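Local coordinates for protein putative thiosulfate sulfurtransferase ynjE (Escherichia coli K-12, PDB 3IPP) that transfers sulfur from thiosulfate to cyanide, giving thiocyanate and sulfite, as a periplasmic, monomeric sulfurtransferase built of three rhodanese domains, at residues L275-A280 against S388-G393; S290-R295 against V362-G367. All blocks are in the same frame, centred on the assembly; numbering follows the deposited sequence.

Interaction 1. Residues L275-A280 against S388-G393; sequences LDMEQA and SVYDGG. With NA (sodium ion), chain G.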
loop_
_atom_site.group_PDB
_atom_site.type_symbol
_atom_site.label_atom_id
_atom_site.label_comp_id
_atom_site.label_asym_id
_atom_site.label_seq_id
_atom_site.Cartn_x
_atom_site.Cartn_y
_atom_site.Cartn_z
ATOM N N LEU A 275 9.596 14.541 7.553
ATOM C CA LEU A 275 9.580 15.432 8.709
ATOM C C LEU A 275 10.606 15.010 9.794
ATOM O O LEU A 275 10.805 13.798 10.050
ATOM C CB LEU A 275 8.152 15.527 9.298
ATOM C CG LEU A 275 6.993 16.034 8.413
ATOM C CD1 LEU A 275 5.771 16.383 9.275
ATOM C CD2 LEU A 275 7.329 17.259 7.586
ATOM N N ASP A 276 11.239 15.998 10.432
ATOM C CA ASP A 276 12.010 15.757 11.634
ATOM C C ASP A 276 11.065 15.793 12.848
ATOM O O ASP A 276 9.848 16.005 12.683
ATOM C CB ASP A 276 13.159 16.789 11.761
ATOM C CG ASP A 276 12.669 18.202 12.067
ATOM O OD1 ASP A 276 11.503 18.380 12.515
ATOM O OD2 ASP A 276 13.457 19.155 11.866
ATOM N N MET A 277 11.602 15.598 14.041
ATOM C CA MET A 277 10.808 15.516 15.275
ATOM C C MET A 277 9.958 16.763 15.590
ATOM O O MET A 277 8.775 16.634 15.882
ATOM C CB MET A 277 11.720 15.286 16.470
ATOM C CG MET A 277 10.987 14.806 17.741
ATOM S SD MET A 277 12.228 14.425 18.980
ATOM C CE MET A 277 11.456 13.047 19.612
ATOM N N GLU A 278 10.565 17.951 15.548
ATOM C CA GLU A 278 9.849 19.199 15.817
ATOM C C GLU A 278 8.710 19.409 14.848
ATOM O O GLU A 278 7.639 19.842 15.259
ATOM C CB GLU A 278 10.776 20.430 15.813
ATOM C CG GLU A 278 11.856 20.371 16.903
ATOM C CD GLU A 278 13.045 19.351 16.603
ATOM O OE1 GLU A 278 13.200 18.777 15.431
ATOM O OE2 GLU A 278 13.824 19.139 17.598
ATOM N N GLN A 279 8.940 19.117 13.573
ATOM C CA GLN A 279 7.902 19.318 12.611
ATOM C C GLN A 279 6.740 18.349 12.928
ATOM O O GLN A 279 5.557 18.798 12.970
ATOM C CB GLN A 279 8.448 19.163 11.202
ATOM C CG GLN A 279 9.377 20.333 10.814
ATOM C CD GLN A 279 10.506 19.915 9.899
ATOM O OE1 GLN A 279 10.518 18.805 9.379
ATOM N NE2 GLN A 279 11.486 20.788 9.729
ATOM N N ALA A 280 7.074 17.060 13.199
ATOM C CA ALA A 280 6.089 16.052 13.568
ATOM C C ALA A 280 5.322 16.527 14.808
ATOM O O ALA A 280 4.098 16.443 14.852
ATOM C CB ALA A 280 6.748 14.739 13.880
ATOM N N SER A 388 3.699 12.632 4.363
ATOM C CA SER A 388 5.120 12.620 4.626
ATOM C C SER A 388 5.347 11.497 5.608
ATOM O O SER A 388 4.393 10.877 6.081
ATOM C CB SER A 388 5.578 13.951 5.265
ATOM O OG SER A 388 4.948 14.122 6.532
ATOM N N VAL A 389 6.623 11.232 5.879
ATOM C CA VAL A 389 7.024 10.287 6.918
ATOM C C VAL A 389 7.854 11.011 7.950
ATOM O O VAL A 389 8.736 11.789 7.613
ATOM C CB VAL A 389 7.814 9.115 6.323
ATOM C CG1 VAL A 389 8.477 8.279 7.428
ATOM C CG2 VAL A 389 6.887 8.288 5.438
ATOM N N TYR A 390 7.522 10.788 9.217
ATOM C CA TYR A 390 8.333 11.296 10.297
ATOM C C TYR A 390 9.376 10.228 10.629
ATOM O O TYR A 390 9.118 9.294 11.363
ATOM C CB TYR A 390 7.497 11.735 11.491
ATOM C CG TYR A 390 8.298 11.748 12.755
ATOM C CD1 TYR A 390 9.570 12.351 12.793
ATOM C CD2 TYR A 390 7.809 11.136 13.921
ATOM C CE1 TYR A 390 10.341 12.338 13.972
ATOM C CE2 TYR A 390 8.574 11.128 15.128
ATOM C CZ TYR A 390 9.833 11.731 15.129
ATOM O OH TYR A 390 10.603 11.705 16.260
ATOM N N ASP A 391 10.550 10.401 10.044
ATOM C CA ASP A 391 11.609 9.414 10.018
ATOM C C ASP A 391 11.958 8.818 11.380
ATOM O O ASP A 391 11.962 7.574 11.576
ATOM C CB ASP A 391 12.835 10.056 9.317
ATOM C CG ASP A 391 13.822 9.039 8.775
ATOM O OD1 ASP A 391 13.655 7.814 8.969
ATOM O OD2 ASP A 391 14.795 9.464 8.127
ATOM N N GLY A 392 12.303 9.683 12.323
ATOM C CA GLY A 392 12.702 9.264 13.669
ATOM C C GLY A 392 11.757 8.336 14.424
ATOM O O GLY A 392 12.224 7.463 15.193
ATOM N N GLY A 393 10.448 8.533 14.265
ATOM C CA GLY A 393 9.458 7.596 14.816
ATOM C C GLY A 393 9.612 7.440 16.321
ATOM O O GLY A 393 10.134 8.340 16.992
HETATM NA NA NA G . 13.930 6.421 11.040
HETATM O O HOH W 1 13.984 6.082 13.343
#
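Leu275 and Tyr390 meet where the short outermost strand 274-275 and the helix after it pack against strand 387-390, a largely buried contact at one border of a parallel sheet. Leu275 N gives a nearly straight hydrogen bond to Val389 O (2.9 Å, 165°), while the return bond from Asp391 N to Leu275 O is weak. Ala280 CB lies over one face of the Tyr390 ring in a CH-pi contact, 3.8 Å from its centroid; Gly393 N stands above the opposite face, and Leu275 O meets the edge in plane, 3.3 Å from Tyr390 CD1. With CG anti to the backbone N (chi1 158°), the ring runs alongside Met277, whose CG is 3.5 Å from Tyr390 OH; that hydroxyl is hydrogen-bonded to Glu396. Replacing Tyr390 with an alanine would probably open a gap beneath Ala280 and leave Glu396 without this hydroxyl partner. The helix start is fixed by a capping box, Gln279 N to Asp276 OD1 (2.9 Å) and Asp276 N to Gln279 OE1 (3.1 Å). Beyond the strand, Asp391 binds sodium through O and OD1, with Trp184, Asn185, Thr368 and a water completing the site: a rhodanese alpha/beta sheet border running into a metal-binding loop.

Interaction 2. Residues S290-R295 against V362-G367; sequences SLVSIR and VSFYCG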
loop_
_atom_site.group_PDB
_atom_site.type_symbol
_atom_site.label_atom_id
_atom_site.label_comp_id
_atom_site.label_asym_id
_atom_site.label_seq_id
_atom_site.Cartn_x
_atom_site.Cartn_y
_atom_site.Cartn_z
ATOM N N SER A 290 -2.512 15.551 11.106
ATOM C CA SER A 290 -2.499 14.304 11.899
ATOM C C SER A 290 -1.089 13.743 11.910
ATOM O O SER A 290 -0.419 13.712 10.871
ATOM C CB SER A 290 -3.398 13.212 11.271
ATOM O OG SER A 290 -4.754 13.467 11.483
ATOM N N LEU A 291 -0.640 13.289 13.075
ATOM C CA LEU A 291 0.599 12.536 13.099
ATOM C C LEU A 291 0.085 11.133 13.369
ATOM O O LEU A 291 -0.618 10.919 14.380
ATOM C CB LEU A 291 1.562 13.014 14.201
ATOM C CG LEU A 291 2.901 12.267 14.411
ATOM C CD1 LEU A 291 3.805 12.433 13.183
ATOM C CD2 LEU A 291 3.629 12.752 15.675
ATOM N N VAL A 292 0.415 10.200 12.458
ATOM C CA VAL A 292 -0.189 8.877 12.432
ATOM C C VAL A 292 0.743 7.732 12.816
ATOM O O VAL A 292 1.815 7.493 12.185
ATOM C CB VAL A 292 -0.762 8.599 11.028
ATOM C CG1 VAL A 292 -1.479 7.277 11.032
ATOM C CG2 VAL A 292 -1.713 9.716 10.610
ATOM N N SER A 293 0.339 7.003 13.841
ATOM C CA SER A 293 1.117 5.903 14.312
ATOM C C SER A 293 0.694 4.682 13.537
ATOM O O SER A 293 -0.470 4.224 13.639
ATOM C CB SER A 293 0.877 5.647 15.781
ATOM O OG SER A 293 1.495 4.401 16.181
ATOM N N ILE A 294 1.649 4.165 12.758
ATOM C CA ILE A 294 1.512 2.889 12.058
ATOM C C ILE A 294 2.243 1.841 12.873
ATOM O O ILE A 294 3.261 1.318 12.437
ATOM C CB ILE A 294 2.084 2.957 10.661
ATOM C CG1 ILE A 294 1.487 4.165 9.914
ATOM C CG2 ILE A 294 1.772 1.661 9.886
ATOM C CD1 ILE A 294 -0.054 4.116 9.737
ATOM N N ARG A 295 1.729 1.572 14.080
ATOM C CA ARG A 295 2.286 0.606 15.006
ATOM C C ARG A 295 1.153 -0.340 15.472
ATOM O O ARG A 295 -0.048 0.020 15.447
ATOM C CB ARG A 295 2.875 1.363 16.195
ATOM C CG ARG A 295 4.114 2.260 15.792
ATOM C CD ARG A 295 4.626 3.083 16.982
ATOM N NE ARG A 295 5.349 2.211 17.907
ATOM C CZ ARG A 295 5.429 2.388 19.209
ATOM N NH1 ARG A 295 4.794 3.390 19.759
ATOM N NH2 ARG A 295 6.122 1.543 19.962
ATOM N N VAL A 362 -0.614 15.277 6.889
ATOM C CA VAL A 362 -0.583 13.938 7.489
ATOM C C VAL A 362 0.814 13.358 7.380
ATOM O O VAL A 362 1.403 13.291 6.278
ATOM C CB VAL A 362 -1.546 12.970 6.691
ATOM C CG1 VAL A 362 -1.483 11.492 7.218
ATOM C CG2 VAL A 362 -2.980 13.535 6.690
ATOM N N SER A 363 1.337 12.912 8.509
ATOM C CA SER A 363 2.647 12.321 8.534
ATOM C C SER A 363 2.553 11.003 9.278
ATOM O O SER A 363 1.898 10.940 10.368
ATOM C CB SER A 363 3.662 13.239 9.232
ATOM O OG SER A 363 4.982 12.787 8.981
ATOM N N PHE A 364 3.172 9.963 8.677
ATOM C CA PHE A 364 3.162 8.610 9.206
ATOM C C PHE A 364 4.486 8.325 9.904
ATOM O O PHE A 364 5.547 8.721 9.392
ATOM C CB PHE A 364 2.970 7.584 8.060
ATOM C CG PHE A 364 1.709 7.794 7.258
ATOM C CD1 PHE A 364 0.483 7.311 7.725
ATOM C CD2 PHE A 364 1.745 8.484 6.047
ATOM C CE1 PHE A 364 -0.709 7.505 7.025
ATOM C CE2 PHE A 364 0.556 8.695 5.299
ATOM C CZ PHE A 364 -0.681 8.212 5.785
ATOM N N TYR A 365 4.456 7.591 11.019
ATOM C CA TYR A 365 5.694 7.097 11.615
ATOM C C TYR A 365 5.428 5.738 12.240
ATOM O O TYR A 365 4.290 5.360 12.377
ATOM C CB TYR A 365 6.168 8.074 12.713
ATOM C CG TYR A 365 5.340 7.973 13.969
ATOM C CD1 TYR A 365 4.171 8.691 14.103
ATOM C CD2 TYR A 365 5.703 7.091 14.989
ATOM C CE1 TYR A 365 3.370 8.549 15.261
ATOM C CE2 TYR A 365 4.949 6.967 16.149
ATOM C CZ TYR A 365 3.799 7.700 16.257
ATOM O OH TYR A 365 3.066 7.566 17.363
ATOM N N CYS A 366 6.474 5.043 12.682
ATOM C CA CYS A 366 6.348 3.769 13.339
ATOM C C CYS A 366 7.598 3.642 14.163
ATOM O O CYS A 366 7.924 4.539 14.925
ATOM C CB CYS A 366 6.302 2.615 12.327
ATOM S SG CYS A 366 7.624 2.652 11.143
ATOM N N GLY A 367 8.308 2.523 14.012
ATOM C CA GLY A 367 9.503 2.245 14.826
ATOM C C GLY A 367 10.621 3.066 14.252
ATOM O O GLY A 367 11.108 4.061 14.888
#
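Ser290 to Ser293 pair in parallel with Val362 to Tyr365, joining two inner strands of the rhodanese sheet. Four backbone hydrogen bonds alternate between them: Ser363 N to Ser290 O, Val292 N to Ser363 O (2.7 Å), Tyr365 N to Val292 O and, past the end of the first strand, Ile294 N to Tyr365 O (2.9 Å, 170°).

Apolar contacts on one face run through Val292, whose CG2 meets Val362 CG1 at 3.8 Å while its CB reaches Phe364 CD1. The same corner of that ring is met by Ile294 CD1 (3.8 Å), and helix 370-381 packs on Phe364 through Ala372, Thr375 and Ala379.

On the other face the aromatic contacts belong to Tyr365. Its CG sits between the backbone N and the carbonyl carbon (chi1 75°), which swings the ring over the neighbouring strand: Ser293 CA lies over the ring face, 4.0 Å from the centroid, and Leu291 crosses the ring at about a right angle, with CG 3.8 Å from Tyr365 CD1.

Polar ends gather at the C-terminal ends of the strands. Glu315 is hydrogen-bonded to the Tyr365 and Ser293 hydroxyls and forms a salt bridge with Arg295, whose guanidinium also bonds Gly314 and Ser305 and makes a cation-pi contact with Trp394. Arg295 reaches the persulfide-forming Cys366 through CG and CD, CG lying 3.6 Å from Cys366 CA, and Cys366 CB touches Ile294 O at 3.3 Å. Glu315 thus satisfies polar groups on the Tyr365 face, across the sheet from the sulfur, while these contacts and the Ile294 N bond hold the backbone leading to Cys366.

Both contacts belong to the same five-stranded parallel sheet of the third rhodanese domain, where strands 387-390 and 361-365 are neighbours. Interaction 1 closes one border of the sheet, and its first segment is partly exposed at Leu275 and Asp276; in interaction 2 every touching residue is buried. The border has one sound backbone bond and relies on a tyrosine packed by a helix, whereas the interior has regular strand pairing with side chains on both faces. They are joined directly by Ser388 OG to Ser363 OG at 2.8 Å and by Tyr390 N to Phe364 O at 2.9 Å, both probable hydrogen bonds. Past their strands, one runs on to sodium, the other to the catalytic cysteine.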